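Local coordinates for HIAXHD3 (Humicola insolens, PDB 3ZXK), which probably removes arabinofuranose side chains from xylan-type substrates as a family 43 arabinofuranosidase, at residues I465-F479 with R491-R503. Residues are numbered along the deposited sequence; the frame is centred on the assembly and turned at random.
With AHR (alpha-L-arabinofuranose), chain C; XYP (beta-D-xylopyranose), chain B.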
loop_
_atom_site.group_PDB
_atom_site.type_symbol
_atom_site.label_atom_id
_atom_site.label_comp_id
_atom_site.label_asym_id
_atom_site.label_seq_id
_atom_site.Cartn_x
_atom_site.Cartn_y
_atom_site.Cartn_z
ATOM N N ILE A 465 -11.730 -6.129 -9.892
ATOM C CA ILE A 465 -11.604 -4.840 -9.207
ATOM C C ILE A 465 -11.824 -3.675 -10.164
ATOM O O ILE A 465 -11.389 -2.547 -9.893
ATOM C CB ILE A 465 -10.295 -4.678 -8.373
ATOM C CG1 ILE A 465 -9.017 -4.926 -9.202
ATOM C CG2 ILE A 465 -10.361 -5.620 -7.171
ATOM C CD1 ILE A 465 -7.733 -4.395 -8.575
ATOM N N THR A 466 -12.497 -3.927 -11.282
ATOM C CA THR A 466 -12.824 -2.822 -12.197
ATOM C C THR A 466 -13.506 -1.699 -11.395
ATOM O O THR A 466 -14.438 -1.980 -10.652
ATOM C CB THR A 466 -13.779 -3.301 -13.312
ATOM O OG1 THR A 466 -13.177 -4.400 -14.012
ATOM C CG2 THR A 466 -14.074 -2.172 -14.310
ATOM N N PRO A 467 -13.014 -0.446 -11.479
ATOM C CA PRO A 467 -13.542 0.613 -10.616
ATOM C C PRO A 467 -15.067 0.741 -10.694
ATOM O O PRO A 467 -15.675 0.647 -11.769
ATOM C CB PRO A 467 -12.814 1.866 -11.111
ATOM C CG PRO A 467 -11.509 1.329 -11.574
ATOM C CD PRO A 467 -11.839 0.024 -12.235
ATOM N N ALA A 468 -15.662 0.942 -9.530
ATOM C CA ALA A 468 -17.128 1.080 -9.444
ATOM C C ALA A 468 -17.482 2.161 -8.439
ATOM O O ALA A 468 -18.611 2.235 -7.983
ATOM C CB ALA A 468 -17.789 -0.252 -9.090
ATOM N N PHE A 469 -16.516 3.031 -8.136
ATOM C CA PHE A 469 -16.711 4.036 -7.100
ATOM C C PHE A 469 -17.751 5.048 -7.567
ATOM O O PHE A 469 -17.702 5.539 -8.693
ATOM C CB PHE A 469 -15.376 4.739 -6.837
ATOM C CG PHE A 469 -15.315 5.499 -5.543
ATOM C CD1 PHE A 469 -15.595 4.874 -4.316
ATOM C CD2 PHE A 469 -14.901 6.815 -5.544
ATOM C CE1 PHE A 469 -15.486 5.579 -3.117
ATOM C CE2 PHE A 469 -14.788 7.524 -4.360
ATOM C CZ PHE A 469 -15.076 6.908 -3.144
ATOM N N GLY A 470 -18.703 5.335 -6.687
ATOM C CA GLY A 470 -19.774 6.293 -6.995
ATOM C C GLY A 470 -20.923 5.702 -7.820
ATOM O O GLY A 470 -21.893 6.401 -8.112
ATOM N N THR A 471 -20.798 4.443 -8.233
ATOM C CA THR A 471 -21.877 3.754 -8.962
ATOM C C THR A 471 -22.768 2.944 -8.031
ATOM O O THR A 471 -22.483 2.830 -6.833
ATOM C CB THR A 471 -21.333 2.806 -10.055
ATOM O OG1 THR A 471 -20.874 1.577 -9.465
ATOM C CG2 THR A 471 -20.201 3.488 -10.862
ATOM N N ASN A 472 -23.825 2.355 -8.599
ATOM C CA ASN A 472 -24.709 1.462 -7.865
ATOM C C ASN A 472 -24.403 0.004 -8.200
ATOM O O ASN A 472 -25.258 -0.855 -8.042
ATOM C CB ASN A 472 -26.181 1.770 -8.176
ATOM C CG ASN A 472 -26.646 3.109 -7.622
ATOM O OD1 ASN A 472 -25.937 3.771 -6.857
ATOM N ND2 ASN A 472 -27.859 3.511 -8.000
ATOM N N THR A 473 -23.203 -0.269 -8.701
ATOM C CA THR A 473 -22.823 -1.645 -9.066
ATOM C C THR A 473 -21.683 -2.176 -8.204
ATOM O O THR A 473 -20.636 -1.517 -8.083
ATOM C CB THR A 473 -22.372 -1.735 -10.532
ATOM O OG1 THR A 473 -23.435 -1.298 -11.392
ATOM C CG2 THR A 473 -22.008 -3.182 -10.913
ATOM N N GLU A 474 -21.853 -3.377 -7.648
ATOM C CA GLU A 474 -20.782 -4.039 -6.896
ATOM C C GLU A 474 -20.171 -5.129 -7.762
ATOM O O GLU A 474 -20.885 -5.911 -8.378
ATOM C CB GLU A 474 -21.303 -4.620 -5.569
ATOM C CG GLU A 474 -21.674 -3.550 -4.563
ATOM C CD GLU A 474 -22.093 -4.093 -3.206
ATOM O OE1 GLU A 474 -22.433 -5.289 -3.102
ATOM O OE2 GLU A 474 -22.094 -3.317 -2.223
ATOM N N ARG A 475 -18.852 -5.154 -7.837
ATOM C CA ARG A 475 -18.155 -6.189 -8.575
ATOM C C ARG A 475 -18.211 -7.510 -7.817
ATOM O O ARG A 475 -18.523 -7.564 -6.618
ATOM C CB ARG A 475 -16.687 -5.800 -8.745
ATOM C CG ARG A 475 -16.432 -4.466 -9.419
ATOM C CD ARG A 475 -17.063 -4.407 -10.805
ATOM N NE ARG A 475 -16.930 -3.072 -11.389
ATOM C CZ ARG A 475 -17.719 -2.577 -12.337
ATOM N NH1 ARG A 475 -18.724 -3.300 -12.832
ATOM N NH2 ARG A 475 -17.521 -1.344 -12.771
ATOM N N THR A 476 -17.905 -8.592 -8.519
ATOM C CA THR A 476 -17.930 -9.887 -7.856
ATOM C C THR A 476 -16.630 -10.667 -8.059
ATOM O O THR A 476 -15.870 -10.462 -9.034
ATOM C CB THR A 476 -19.107 -10.759 -8.338
ATOM O OG1 THR A 476 -18.958 -10.994 -9.740
ATOM C CG2 THR A 476 -20.456 -10.089 -8.066
ATOM N N THR A 477 -16.392 -11.553 -7.098
ATOM C CA THR A 477 -15.281 -12.491 -7.091
ATOM C C THR A 477 -15.823 -13.908 -7.010
ATOM O O THR A 477 -16.821 -14.175 -6.317
ATOM C CB THR A 477 -14.369 -12.227 -5.873
ATOM O OG1 THR A 477 -13.665 -10.999 -6.080
ATOM C CG2 THR A 477 -13.344 -13.364 -5.669
ATOM N N THR A 478 -15.160 -14.810 -7.730
ATOM C CA THR A 478 -15.488 -16.248 -7.677
ATOM C C THR A 478 -14.307 -17.077 -7.157
ATOM O O THR A 478 -13.158 -16.641 -7.224
ATOM C CB THR A 478 -15.983 -16.779 -9.030
ATOM O OG1 THR A 478 -15.059 -16.441 -10.070
ATOM C CG2 THR A 478 -17.378 -16.165 -9.347
ATOM N N PHE A 479 -14.612 -18.249 -6.597
ATOM C CA PHE A 479 -13.631 -19.086 -5.926
ATOM C C PHE A 479 -13.607 -20.494 -6.539
ATOM O O PHE A 479 -14.661 -21.034 -6.913
ATOM C CB PHE A 479 -13.963 -19.184 -4.430
ATOM C CG PHE A 479 -13.879 -17.860 -3.687
ATOM C CD1 PHE A 479 -14.967 -16.984 -3.624
ATOM C CD2 PHE A 479 -12.702 -17.495 -3.042
ATOM C CE1 PHE A 479 -14.877 -15.762 -2.960
ATOM C CE2 PHE A 479 -12.611 -16.286 -2.360
ATOM C CZ PHE A 479 -13.689 -15.406 -2.333
ATOM N N ARG A 491 -15.355 -24.681 -9.580
ATOM C CA ARG A 491 -16.024 -23.553 -8.937
ATOM C C ARG A 491 -16.754 -23.990 -7.658
ATOM O O ARG A 491 -17.419 -25.027 -7.638
ATOM C CB ARG A 491 -16.992 -22.942 -9.956
ATOM C CG ARG A 491 -17.966 -21.927 -9.411
ATOM C CD ARG A 491 -17.340 -20.571 -9.115
ATOM N NE ARG A 491 -18.373 -19.745 -8.500
ATOM C CZ ARG A 491 -19.314 -19.081 -9.173
ATOM N NH1 ARG A 491 -19.326 -19.091 -10.513
ATOM N NH2 ARG A 491 -20.235 -18.401 -8.502
ATOM N N LEU A 492 -16.652 -23.183 -6.599
ATOM C CA LEU A 492 -17.351 -23.485 -5.349
ATOM C C LEU A 492 -17.974 -22.230 -4.757
ATOM O O LEU A 492 -17.300 -21.237 -4.533
ATOM C CB LEU A 492 -16.419 -24.132 -4.320
ATOM C CG LEU A 492 -17.048 -24.630 -3.004
ATOM C CD1 LEU A 492 -18.036 -25.780 -3.270
ATOM C CD2 LEU A 492 -15.940 -25.086 -2.059
ATOM N N GLY A 493 -19.270 -22.299 -4.492
ATOM C CA GLY A 493 -19.942 -21.222 -3.804
ATOM C C GLY A 493 -20.518 -20.219 -4.774
ATOM O O GLY A 493 -20.273 -20.294 -5.982
ATOM N N PRO A 494 -21.301 -19.261 -4.244
ATOM C CA PRO A 494 -21.864 -18.141 -5.013
ATOM C C PRO A 494 -20.784 -17.154 -5.465
ATOM O O PRO A 494 -19.640 -17.229 -4.991
ATOM C CB PRO A 494 -22.830 -17.495 -4.014
ATOM C CG PRO A 494 -22.260 -17.812 -2.675
ATOM C CD PRO A 494 -21.601 -19.148 -2.797
ATOM N N ALA A 495 -21.133 -16.241 -6.379
ATOM C CA ALA A 495 -20.242 -15.121 -6.695
ATOM C C ALA A 495 -20.361 -14.128 -5.553
ATOM O O ALA A 495 -21.473 -13.808 -5.106
ATOM C CB ALA A 495 -20.634 -14.462 -8.010
ATOM N N PHE A 496 -19.235 -13.641 -5.067
ATOM C CA PHE A 496 -19.239 -12.797 -3.880
ATOM C C PHE A 496 -19.199 -11.329 -4.281
ATOM O O PHE A 496 -18.283 -10.910 -4.993
ATOM C CB PHE A 496 -18.051 -13.163 -2.986
ATOM C CG PHE A 496 -17.778 -12.173 -1.884
ATOM C CD1 PHE A 496 -18.563 -12.150 -0.725
ATOM C CD2 PHE A 496 -16.729 -11.266 -1.999
ATOM C CE1 PHE A 496 -18.284 -11.246 0.296
ATOM C CE2 PHE A 496 -16.472 -10.347 -0.995
ATOM C CZ PHE A 496 -17.244 -10.341 0.149
ATOM N N ALA A 497 -20.196 -10.569 -3.819
ATOM C CA ALA A 497 -20.306 -9.154 -4.112
ATOM C C ALA A 497 -19.378 -8.347 -3.188
ATOM O O ALA A 497 -19.408 -8.487 -1.955
ATOM C CB ALA A 497 -21.742 -8.685 -3.946
ATOM N N MET A 498 -18.596 -7.472 -3.797
ATOM C CA MET A 498 -17.543 -6.728 -3.091
ATOM C C MET A 498 -17.981 -5.324 -2.745
ATOM O O MET A 498 -18.675 -4.663 -3.537
ATOM C CB MET A 498 -16.296 -6.677 -3.950
ATOM C CG MET A 498 -15.819 -8.060 -4.352
ATOM S SD MET A 498 -14.914 -8.040 -5.908
ATOM C CE MET A 498 -13.495 -7.102 -5.356
ATOM N N THR A 499 -17.578 -4.830 -1.567
ATOM C CA THR A 499 -17.946 -3.452 -1.201
ATOM C C THR A 499 -17.202 -2.368 -2.007
ATOM O O THR A 499 -16.025 -2.538 -2.339
ATOM C CB THR A 499 -17.783 -3.189 0.309
ATOM O OG1 THR A 499 -18.318 -1.893 0.604
ATOM C CG2 THR A 499 -16.318 -3.290 0.724
ATOM N N ASN A 500 -17.898 -1.259 -2.313
ATOM C CA ASN A 500 -17.266 -0.055 -2.905
ATOM C C ASN A 500 -16.968 1.038 -1.883
ATOM O O ASN A 500 -16.496 2.114 -2.262
ATOM C CB ASN A 500 -18.133 0.551 -4.014
ATOM C CG ASN A 500 -18.236 -0.349 -5.215
ATOM O OD1 ASN A 500 -17.233 -0.931 -5.663
ATOM N ND2 ASN A 500 -19.464 -0.505 -5.730
ATOM N N SER A 501 -17.219 0.767 -0.600
ATOM C CA SER A 501 -16.985 1.745 0.443
ATOM C C SER A 501 -15.499 2.090 0.542
ATOM O O SER A 501 -14.628 1.219 0.384
ATOM C CB SER A 501 -17.432 1.184 1.782
ATOM O OG SER A 501 -17.155 2.105 2.830
ATOM N N TRP A 502 -15.234 3.346 0.849
ATOM C CA TRP A 502 -13.878 3.838 1.053
ATOM C C TRP A 502 -13.442 3.803 2.481
ATOM O O TRP A 502 -12.282 4.000 2.743
ATOM C CB TRP A 502 -13.738 5.249 0.484
ATOM C CG TRP A 502 -14.643 6.275 1.107
ATOM C CD1 TRP A 502 -15.858 6.742 0.629
ATOM C CD2 TRP A 502 -14.409 7.025 2.352
ATOM N NE1 TRP A 502 -16.393 7.691 1.484
ATOM C CE2 TRP A 502 -15.565 7.906 2.533
ATOM C CE3 TRP A 502 -13.386 7.050 3.303
ATOM C CZ2 TRP A 502 -15.661 8.783 3.615
ATOM C CZ3 TRP A 502 -13.503 7.915 4.393
ATOM C CH2 TRP A 502 -14.613 8.762 4.544
ATOM N N ARG A 503 -14.343 3.539 3.429
ATOM C CA ARG A 503 -14.007 3.731 4.847
ATOM C C ARG A 503 -12.849 2.901 5.420
ATOM O O ARG A 503 -12.110 3.389 6.279
ATOM C CB ARG A 503 -15.262 3.636 5.721
ATOM C CG ARG A 503 -16.286 4.714 5.377
ATOM C CD ARG A 503 -17.340 4.926 6.448
ATOM N NE ARG A 503 -18.270 5.984 6.052
ATOM C CZ ARG A 503 -18.118 7.282 6.318
ATOM N NH1 ARG A 503 -17.062 7.715 6.995
ATOM N NH2 ARG A 503 -19.035 8.157 5.909
HETATM O O5 AHR C . -12.741 9.438 -1.519
HETATM C C5 AHR C . -12.086 8.498 -0.645
HETATM C C4 AHR C . -10.952 9.144 0.157
HETATM O O4 AHR C . -11.448 10.216 0.955
HETATM C C3 AHR C . -9.839 9.821 -0.637
HETATM O O3 AHR C . -8.864 8.908 -1.118
HETATM C C2 AHR C . -9.202 10.767 0.345
HETATM O O2 AHR C . -8.738 11.972 -0.294
HETATM C C1 AHR C . -10.352 11.090 1.278
HETATM O O1 XYP B . -17.537 12.589 -0.050
HETATM C C1 XYP B . -16.195 12.716 0.437
HETATM C C2 XYP B . -16.139 13.507 1.750
HETATM C C3 XYP B . -14.680 13.650 2.184
HETATM C C4 XYP B . -14.068 12.259 2.342
HETATM C C5 XYP B . -14.284 11.411 1.079
HETATM O O2 XYP B . -16.727 14.803 1.606
HETATM O O3 XYP B . -14.568 14.379 3.417
HETATM O O4 XYP B . -12.674 12.389 2.663
HETATM O O5 XYP B . -15.660 11.406 0.657
HETATM O O HOH W 1 -21.992 0.524 -4.833
HETATM O O HOH W 2 -20.768 -0.972 -1.876
HETATM O O HOH W 3 -17.561 -3.646 -5.871
HETATM O O HOH W 4 -17.411 -18.798 -5.867
#
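Asn-500 plugs the hollow of the 468-474 loop: its amide presses on Ala-468 CB, and ND2 bonds Thr-473 O (2.8 Å, 147°), which lies in the amide plane although the donor stands above the carbonyl plane. Water 1 takes ND2 as well, and water 3 ties OD1 to Arg-475 N and Met-498 O. Glu-474 lays its extended chain alongside Met-498 O, CB 3.3 Å from it, and its carboxylate reaches on to a salt bridge with Arg-406. On the buried side Met-498 is the bump; CG anti to the carbonyl carbon (chi1 -56°) and a bend at chi3 lodge SD 3.2 Å from Thr-477 OG1 and CE against Ile-465 CG2. Further along the hairpin, Thr-477 and Phe-496 bond each other through both backbone N-H and C=O groups, and Phe-496 CB meets the edge of the Phe-479 ring. On the other face Thr-478 CG2 sits centrally over the Arg-491 guanidinium, 3.5 Å from CZ. At the far end Phe-469 CZ rests 3.9 Å from Trp-502 CD1, while AHR C5 and XYP C5 lie over one indole face. An alanine in place of Trp-502 would probably strip both sugars of that platform and leave the Phe-469 edge without its indole neighbour. The arrangement is an antiparallel hairpin at the edge of the concanavalin A-like beta-sandwich, whose flanking loops, one with a type II turn, bring Phe-469 and Trp-502 to the glycan pocket.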